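PDB 6WB6: transferrin from Manduca sexta, which carries ferric iron in the insect, binding a single Fe(3+) ion per molecule together with a carbonate anion. Local coordinates for residues R250-V254 with A265-A269; C366-S370 with I381-V385; C460-Y464 with C501-V505. All blocks are in the same frame, centred on the assembly; numbering follows the deposited sequence.

Interaction 1 (R250-V254 with A265-A269). With NAG (2-acetamido-2-deoxy-beta-D-glucopyranose), chain C.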
loop_
_atom_site.group_PDB
_atom_site.type_symbol
_atom_site.label_atom_id
_atom_site.label_comp_id
_atom_site.label_asym_id
_atom_site.label_seq_id
_atom_site.Cartn_x
_atom_site.Cartn_y
_atom_site.Cartn_z
ATOM N N ARG A 250 -6.329 -32.804 17.737
ATOM C CA ARG A 250 -5.037 -32.727 18.384
ATOM C C ARG A 250 -4.233 -31.586 17.772
ATOM O O ARG A 250 -4.372 -31.267 16.586
ATOM C CB ARG A 250 -4.246 -34.033 18.225
ATOM C CG ARG A 250 -4.917 -35.284 18.807
ATOM C CD ARG A 250 -4.652 -35.467 20.297
ATOM N NE ARG A 250 -5.085 -36.792 20.744
ATOM C CZ ARG A 250 -6.343 -37.131 21.011
ATOM N NH1 ARG A 250 -7.318 -36.251 20.890
ATOM N NH2 ARG A 250 -6.625 -38.358 21.406
ATOM N N TYR A 251 -3.378 -30.978 18.581
ATOM C CA TYR A 251 -2.327 -30.175 18.003
ATOM C C TYR A 251 -1.300 -31.129 17.421
ATOM O O TYR A 251 -1.043 -32.193 17.976
ATOM C CB TYR A 251 -1.660 -29.278 19.036
ATOM C CG TYR A 251 -2.553 -28.318 19.749
ATOM C CD1 TYR A 251 -3.195 -27.292 19.085
ATOM C CD2 TYR A 251 -2.694 -28.396 21.119
ATOM C CE1 TYR A 251 -4.002 -26.402 19.767
ATOM C CE2 TYR A 251 -3.475 -27.522 21.804
ATOM C CZ TYR A 251 -4.132 -26.524 21.135
ATOM O OH TYR A 251 -4.913 -25.657 21.859
ATOM N N LEU A 252 -0.709 -30.746 16.305
ATOM C CA LEU A 252 0.456 -31.424 15.773
ATOM C C LEU A 252 1.676 -30.586 16.145
ATOM O O LEU A 252 1.734 -29.388 15.828
ATOM C CB LEU A 252 0.325 -31.606 14.263
ATOM C CG LEU A 252 1.519 -32.243 13.552
ATOM C CD1 LEU A 252 1.677 -33.716 13.909
ATOM C CD2 LEU A 252 1.396 -32.084 12.028
ATOM N N CYS A 253 2.623 -31.204 16.855
ATOM C CA CYS A 253 3.815 -30.529 17.351
ATOM C C CYS A 253 4.979 -30.667 16.370
ATOM O O CYS A 253 5.001 -31.561 15.519
ATOM C CB CYS A 253 4.195 -31.087 18.721
ATOM S SG CYS A 253 2.796 -31.200 19.881
ATOM N N VAL A 254 5.947 -29.741 16.466
ATOM C CA VAL A 254 7.114 -29.835 15.580
ATOM C C VAL A 254 7.779 -31.201 15.726
ATOM O O VAL A 254 8.332 -31.737 14.763
ATOM C CB VAL A 254 8.121 -28.693 15.840
ATOM C CG1 VAL A 254 9.329 -28.790 14.857
ATOM C CG2 VAL A 254 7.455 -27.353 15.698
ATOM N N ALA A 265 -0.752 -26.084 24.597
ATOM C CA ALA A 265 -0.512 -26.252 23.168
ATOM C C ALA A 265 0.985 -26.306 22.866
ATOM O O ALA A 265 1.789 -25.642 23.518
ATOM C CB ALA A 265 -1.174 -25.104 22.391
ATOM N N CYS A 266 1.363 -27.145 21.905
ATOM C CA CYS A 266 2.672 -27.058 21.280
ATOM C C CYS A 266 2.538 -26.158 20.067
ATOM O O CYS A 266 1.628 -26.351 19.244
ATOM C CB CYS A 266 3.177 -28.428 20.854
ATOM S SG CYS A 266 2.008 -29.321 19.821
ATOM N N SER A 267 3.454 -25.199 19.953
ATOM C CA SER A 267 3.340 -24.083 19.022
ATOM C C SER A 267 4.713 -23.796 18.449
ATOM O O SER A 267 5.680 -23.684 19.195
ATOM C CB SER A 267 2.779 -22.838 19.721
ATOM O OG SER A 267 2.933 -21.672 18.919
ATOM N N TRP A 268 4.807 -23.702 17.127
ATOM C CA TRP A 268 6.107 -23.457 16.517
ATOM C C TRP A 268 6.501 -21.983 16.497
ATOM O O TRP A 268 7.690 -21.674 16.348
ATOM C CB TRP A 268 6.169 -24.020 15.087
ATOM C CG TRP A 268 4.982 -23.834 14.181
ATOM C CD1 TRP A 268 3.873 -23.059 14.391
ATOM C CD2 TRP A 268 4.792 -24.464 12.905
ATOM N NE1 TRP A 268 3.015 -23.169 13.326
ATOM C CE2 TRP A 268 3.557 -24.026 12.402
ATOM C CE3 TRP A 268 5.554 -25.356 12.143
ATOM C CZ2 TRP A 268 3.066 -24.442 11.173
ATOM C CZ3 TRP A 268 5.069 -25.765 10.931
ATOM C CH2 TRP A 268 3.829 -25.309 10.454
ATOM N N ALA A 269 5.546 -21.069 16.632
ATOM C CA ALA A 269 5.873 -19.656 16.742
ATOM C C ALA A 269 4.677 -18.918 17.302
ATOM O O ALA A 269 3.544 -19.411 17.260
ATOM C CB ALA A 269 6.280 -19.067 15.391
HETATM C C1 NAG C . 10.470 -21.936 18.723
HETATM C C2 NAG C . 9.456 -22.536 19.681
HETATM C C3 NAG C . 9.934 -23.805 20.396
HETATM C C4 NAG C . 10.704 -24.759 19.477
HETATM C C5 NAG C . 11.609 -24.020 18.493
HETATM C C6 NAG C . 12.033 -24.958 17.387
HETATM C C7 NAG C . 7.985 -20.762 20.543
HETATM C C8 NAG C . 7.735 -19.905 21.745
HETATM N N2 NAG C . 9.074 -21.523 20.645
HETATM O O3 NAG C . 8.753 -24.454 20.891
HETATM O O4 NAG C . 11.620 -25.593 20.201
HETATM O O5 NAG C . 10.958 -22.931 17.843
HETATM O O6 NAG C . 10.829 -25.433 16.797
HETATM O O7 NAG C . 7.234 -20.757 19.577
HETATM O O HOH W 1 0.730 -27.083 16.915
#

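Interaction 2 (C366-S370 with I381-V385)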
loop_
_atom_site.group_PDB
_atom_site.type_symbol
_atom_site.label_atom_id
_atom_site.label_comp_id
_atom_site.label_asym_id
_atom_site.label_seq_id
_atom_site.Cartn_x
_atom_site.Cartn_y
_atom_site.Cartn_z
ATOM N N CYS A 366 13.701 6.303 0.071
ATOM C CA CYS A 366 13.626 4.945 -0.463
ATOM C C CYS A 366 14.207 3.931 0.518
ATOM O O CYS A 366 13.684 2.818 0.669
ATOM C CB CYS A 366 14.355 4.895 -1.805
ATOM S SG CYS A 366 14.412 3.285 -2.548
ATOM N N ARG A 367 15.275 4.305 1.224
ATOM C CA ARG A 367 15.879 3.376 2.174
ATOM C C ARG A 367 15.009 3.187 3.411
ATOM O O ARG A 367 14.947 2.082 3.952
ATOM C CB ARG A 367 17.265 3.855 2.577
ATOM C CG ARG A 367 18.288 3.607 1.463
ATOM C CD ARG A 367 19.693 4.112 1.841
ATOM N NE ARG A 367 20.659 3.769 0.800
ATOM C CZ ARG A 367 21.793 4.424 0.584
ATOM N NH1 ARG A 367 22.113 5.475 1.343
ATOM N NH2 ARG A 367 22.606 4.026 -0.396
ATOM N N ALA A 368 14.376 4.259 3.906
ATOM C CA ALA A 368 13.476 4.104 5.048
ATOM C C ALA A 368 12.247 3.308 4.634
ATOM O O ALA A 368 11.783 2.437 5.372
ATOM C CB ALA A 368 13.085 5.477 5.612
ATOM N N MET A 369 11.759 3.550 3.422
ATOM C CA MET A 369 10.660 2.765 2.879
ATOM C C MET A 369 11.049 1.302 2.699
ATOM O O MET A 369 10.236 0.405 2.936
ATOM C CB MET A 369 10.221 3.378 1.557
ATOM C CG MET A 369 9.051 2.727 0.905
ATOM S SD MET A 369 8.334 3.843 -0.297
ATOM C CE MET A 369 9.780 4.280 -1.252
ATOM N N SER A 370 12.281 1.029 2.268
ATOM C CA SER A 370 12.693 -0.358 2.077
ATOM C C SER A 370 12.699 -1.113 3.390
ATOM O O SER A 370 12.256 -2.255 3.451
ATOM C CB SER A 370 14.083 -0.445 1.459
ATOM O OG SER A 370 14.536 -1.753 1.580
ATOM N N ILE A 381 12.317 -7.470 -1.838
ATOM C CA ILE A 381 13.038 -6.460 -1.080
ATOM C C ILE A 381 13.278 -5.267 -1.970
ATOM O O ILE A 381 13.665 -5.406 -3.142
ATOM C CB ILE A 381 14.371 -7.037 -0.572
ATOM C CG1 ILE A 381 14.104 -8.141 0.444
ATOM C CG2 ILE A 381 15.256 -5.954 0.045
ATOM C CD1 ILE A 381 15.201 -9.182 0.496
ATOM N N LEU A 382 13.081 -4.086 -1.419
ATOM C CA LEU A 382 13.287 -2.857 -2.171
ATOM C C LEU A 382 14.737 -2.412 -2.009
ATOM O O LEU A 382 15.232 -2.239 -0.887
ATOM C CB LEU A 382 12.312 -1.776 -1.709
ATOM C CG LEU A 382 12.403 -0.404 -2.351
ATOM C CD1 LEU A 382 11.950 -0.439 -3.787
ATOM C CD2 LEU A 382 11.551 0.559 -1.552
ATOM N N ASP A 383 15.422 -2.241 -3.121
ATOM C CA ASP A 383 16.721 -1.602 -3.073
ATOM C C ASP A 383 16.613 -0.237 -3.728
ATOM O O ASP A 383 15.659 0.055 -4.453
ATOM C CB ASP A 383 17.779 -2.465 -3.734
ATOM C CG ASP A 383 19.175 -1.983 -3.454
ATOM O OD1 ASP A 383 19.325 -1.000 -2.687
ATOM O OD2 ASP A 383 20.121 -2.593 -3.993
ATOM N N CYS A 384 17.571 0.617 -3.398
ATOM C CA CYS A 384 17.560 2.019 -3.779
ATOM C C CYS A 384 18.856 2.345 -4.511
ATOM O O CYS A 384 19.949 2.078 -3.997
ATOM C CB CYS A 384 17.394 2.894 -2.528
ATOM S SG CYS A 384 15.945 2.425 -1.536
ATOM N N VAL A 385 18.732 2.918 -5.700
ATOM C CA VAL A 385 19.871 3.236 -6.551
ATOM C C VAL A 385 19.718 4.664 -7.052
ATOM O O VAL A 385 18.638 5.062 -7.502
ATOM C CB VAL A 385 19.988 2.258 -7.728
ATOM C CG1 VAL A 385 21.007 2.763 -8.740
ATOM C CG2 VAL A 385 20.389 0.883 -7.203
HETATM O O HOH W 2 20.224 1.835 -1.273
HETATM O O HOH W 3 12.189 -3.937 1.070
#

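Interaction 3 (C460-Y464 with C501-V505)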
loop_
_atom_site.group_PDB
_atom_site.type_symbol
_atom_site.label_atom_id
_atom_site.label_comp_id
_atom_site.label_asym_id
_atom_site.label_seq_id
_atom_site.Cartn_x
_atom_site.Cartn_y
_atom_site.Cartn_z
ATOM N N CYS A 460 -10.237 28.284 -24.780
ATOM C CA CYS A 460 -9.388 28.655 -23.661
ATOM C C CYS A 460 -8.617 27.410 -23.278
ATOM O O CYS A 460 -9.164 26.307 -23.330
ATOM C CB CYS A 460 -10.211 29.153 -22.465
ATOM S SG CYS A 460 -11.355 30.483 -22.820
ATOM N N HIS A 461 -7.352 27.572 -22.909
ATOM C CA HIS A 461 -6.516 26.423 -22.604
ATOM C C HIS A 461 -5.734 26.669 -21.327
ATOM O O HIS A 461 -5.393 27.803 -21.005
ATOM C CB HIS A 461 -5.487 26.116 -23.714
ATOM C CG HIS A 461 -6.075 25.766 -25.045
ATOM N ND1 HIS A 461 -5.784 24.582 -25.689
ATOM C CD2 HIS A 461 -6.867 26.468 -25.890
ATOM C CE1 HIS A 461 -6.394 24.559 -26.861
ATOM N NE2 HIS A 461 -7.057 25.690 -27.009
ATOM N N SER A 462 -5.438 25.584 -20.618
ATOM C CA SER A 462 -4.273 25.574 -19.763
ATOM C C SER A 462 -3.028 25.860 -20.599
ATOM O O SER A 462 -3.055 25.859 -21.834
ATOM C CB SER A 462 -4.106 24.231 -19.074
ATOM O OG SER A 462 -5.095 24.049 -18.110
ATOM N N SER A 463 -1.914 26.057 -19.902
ATOM C CA SER A 463 -0.690 26.500 -20.542
ATOM C C SER A 463 -0.198 25.493 -21.579
ATOM O O SER A 463 -0.247 24.280 -21.373
ATOM C CB SER A 463 0.395 26.727 -19.488
ATOM O OG SER A 463 1.654 26.894 -20.116
ATOM N N TYR A 464 0.296 26.018 -22.692
ATOM C CA TYR A 464 0.915 25.237 -23.753
ATOM C C TYR A 464 1.855 24.150 -23.230
ATOM O O TYR A 464 2.089 23.142 -23.905
ATOM C CB TYR A 464 1.678 26.179 -24.693
ATOM C CG TYR A 464 2.430 25.489 -25.811
ATOM C CD1 TYR A 464 3.715 25.027 -25.616
ATOM C CD2 TYR A 464 1.859 25.319 -27.064
ATOM C CE1 TYR A 464 4.421 24.405 -26.639
ATOM C CE2 TYR A 464 2.556 24.680 -28.091
ATOM C CZ TYR A 464 3.834 24.236 -27.863
ATOM O OH TYR A 464 4.543 23.619 -28.860
ATOM N N CYS A 501 -6.799 31.327 -26.283
ATOM C CA CYS A 501 -5.814 31.661 -25.263
ATOM C C CYS A 501 -5.115 30.373 -24.871
ATOM O O CYS A 501 -5.689 29.544 -24.155
ATOM C CB CYS A 501 -6.433 32.314 -24.033
ATOM S SG CYS A 501 -5.092 32.733 -22.857
ATOM N N LEU A 502 -3.878 30.217 -25.343
ATOM C CA LEU A 502 -3.032 29.067 -25.043
ATOM C C LEU A 502 -1.727 29.641 -24.496
ATOM O O LEU A 502 -0.748 29.835 -25.240
ATOM C CB LEU A 502 -2.845 28.203 -26.285
ATOM C CG LEU A 502 -1.967 26.946 -26.206
ATOM C CD1 LEU A 502 -2.498 25.890 -25.248
ATOM C CD2 LEU A 502 -1.828 26.355 -27.602
ATOM N N PRO A 503 -1.680 29.935 -23.201
ATOM C CA PRO A 503 -0.534 30.663 -22.637
ATOM C C PRO A 503 0.805 30.037 -22.996
ATOM O O PRO A 503 1.020 28.834 -22.836
ATOM C CB PRO A 503 -0.786 30.609 -21.125
ATOM C CG PRO A 503 -2.264 30.433 -20.985
ATOM C CD PRO A 503 -2.747 29.695 -22.208
ATOM N N GLY A 504 1.721 30.871 -23.472
ATOM C CA GLY A 504 3.048 30.407 -23.794
ATOM C C GLY A 504 3.222 29.899 -25.202
ATOM O O GLY A 504 4.341 29.517 -25.569
ATOM N N VAL A 505 2.167 29.892 -26.018
ATOM C CA VAL A 505 2.301 29.409 -27.383
ATOM C C VAL A 505 3.315 30.242 -28.160
ATOM O O VAL A 505 3.791 29.803 -29.212
ATOM C CB VAL A 505 0.917 29.386 -28.076
ATOM C CG1 VAL A 505 0.292 30.764 -28.056
ATOM C CG2 VAL A 505 1.024 28.832 -29.527
#

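Interaction 1 (R250-V254 with A265-A269)
Cys253 and Cys266 are joined by a disulfide, SG to SG 2.0 Å with a chi3 of -78°, which closes the loop running out from strand 249-252 through strand 258-260 and back toward strand 269-271 in the iron-binding N-terminal half of this transferrin. No direct hydrogen bond joins the two segments; instead one water sits 2.7 Å from Leu252 O and also close to Cys266 O, linking the two carbonyls. Beside the bridge, Ala265 sets its methyl over one face of the Tyr251 ring. Ala265 CB lies 3.7 Å from the centroid of the Tyr251 ring and 26° off the normal, a CH-pi contact displaced toward the rim, where Tyr251 CE2 comes within 3.4 Å of that CB. The sulfur of Cys266 also meets the root of the same side chain, Tyr251 CB to Cys266 SG being 3.8 Å. An alanine in place of Tyr251 would remove the ring and is likely to leave the Ala265 methyl without its aromatic bed and a gap between Ala265 and helix 223-229. Further along, Val254 crosses Trp268 at about a right angle, Val254 CG2 to Trp268 CB 3.6 Å. This branch is placed there by a chi1 of -178°, which turns CG1 anti to the backbone N and CG2 anti to the carbonyl carbon. In the next shell, Val223, Thr226 and Arg227 of helix 223-229 pack on Tyr251, while Ile126 and Met130 of helix 121-131 touch Trp268. An N-acetylglucosamine of the protein's own glycan has its O7 near the backbone of Ser267 and Ala269, and Ser267 OG is hydrogen-bonded to Ala92 O.

Interaction 2 (C366-S370 with I381-V385)
Cys366 and Cys384 form the covalent centre of the tight part, their SG atoms 2.0 Å apart. Cys366 reaches across because its SG stands anti to the backbone N (chi1 177°), whereas the sulfur of Cys384 swings beside its own N, and Cys384 SG comes 3.4 Å from Arg367 N. Next to the bridge, one methyl of Leu382 lies between helix and strand: Leu382 CD2 is 3.8 Å from Cys366 O and 4.1 Å from Met369 CG. One helical turn on from Cys366, the hydroxyl of Ser370 donates to Leu382 O, Ser370 OG to Leu382 O 2.6 Å, arriving in the carbonyl plane on a lone pair, with a C=O...donor angle of 141°. The axes of 366-370 and 381-385 pass 7.8 Å apart, 168° between their directions, and the contact joins the helix to the second strand of the beta-alpha-beta crossover made by strand 352-357, helix 360-375 and strand 381-386, whose two strands are parallel. Val353 and Leu355 of the first strand touch Leu382, so this leucine is packed from strand and helix alike. The looser parts are at the two ends, where water mediates. At the solvent side, exposed Arg367 points its CB away from the strand, yet its extended chain brings Arg367 NE to a water oxygen 2.9 Å away, at the edge of the guanidinium and in its plane; that water donates to Cys384 O. At the other end, a second water accepts from Leu382 N and donates to Ser370 O.

Interaction 3 (C460-Y464 with C501-V505)
Leu502 serves both flat groups of the contact, lying over one face of the His461 imidazole with its CB and reaching the edge of the Tyr464 ring with a methyl; the His461 ring also meets that of Phe543. Leu502 CD1 comes 3.4 Å from His461 CB, while Leu502 CD2 sits in the plane of the tyrosine ring, 3.9 Å from Tyr464 CD2. With CG anti to the backbone N (chi1 179°), the forked end of Leu502 lies between the two rings. Backbone bonds fix the spacing. His461 N donates to Cys501 O over 2.9 Å, beside the parallel bridge of Cys460 with Cys501, and Tyr464 N donates to Pro503 O, also at 2.9 Å, with an N-H...acceptor angle of 153°. Residues 502-505 form a type II turn, closed by Val505 N to Leu502 O; Gly504 has a phi of 89°, at which a CB would collide with the carbonyl O of Pro503. Cys460 and Cys501 form disulfides with Cys533 and Cys524 respectively. His461 ND1 binds Gly469 O and NE2 binds Ser459 OG. In the mixed sheet of the second transferrin-like half, strand 458-461 lies between strands 499-501 and 542-545, while Leu470 of helix 467-479 packs against both Leu502 and Tyr464.

How the interactions relate
From the N terminus, the chain reaches interaction 1 first, in the first transferrin-like half, where ten residues including strand 258-260 are looped out and the end of strand 249-252 is tied to the run before strand 269-271. Interaction 2 follows in the second half, again across ten residues, and ties helix 360-375 to strand 381-386. Interaction 3 closes the longest excursion, 36 residues holding helices 467-479 and 488-495, and ties strand 458-461 to the loop leaving strand 499-501. The three stand in series, none nested or crossed. Interactions 1 and 3 lie on opposite sides of the chain's centre, about 70 Å between centres; the centre of interaction 2 is about 36 Å and 40 Å from theirs.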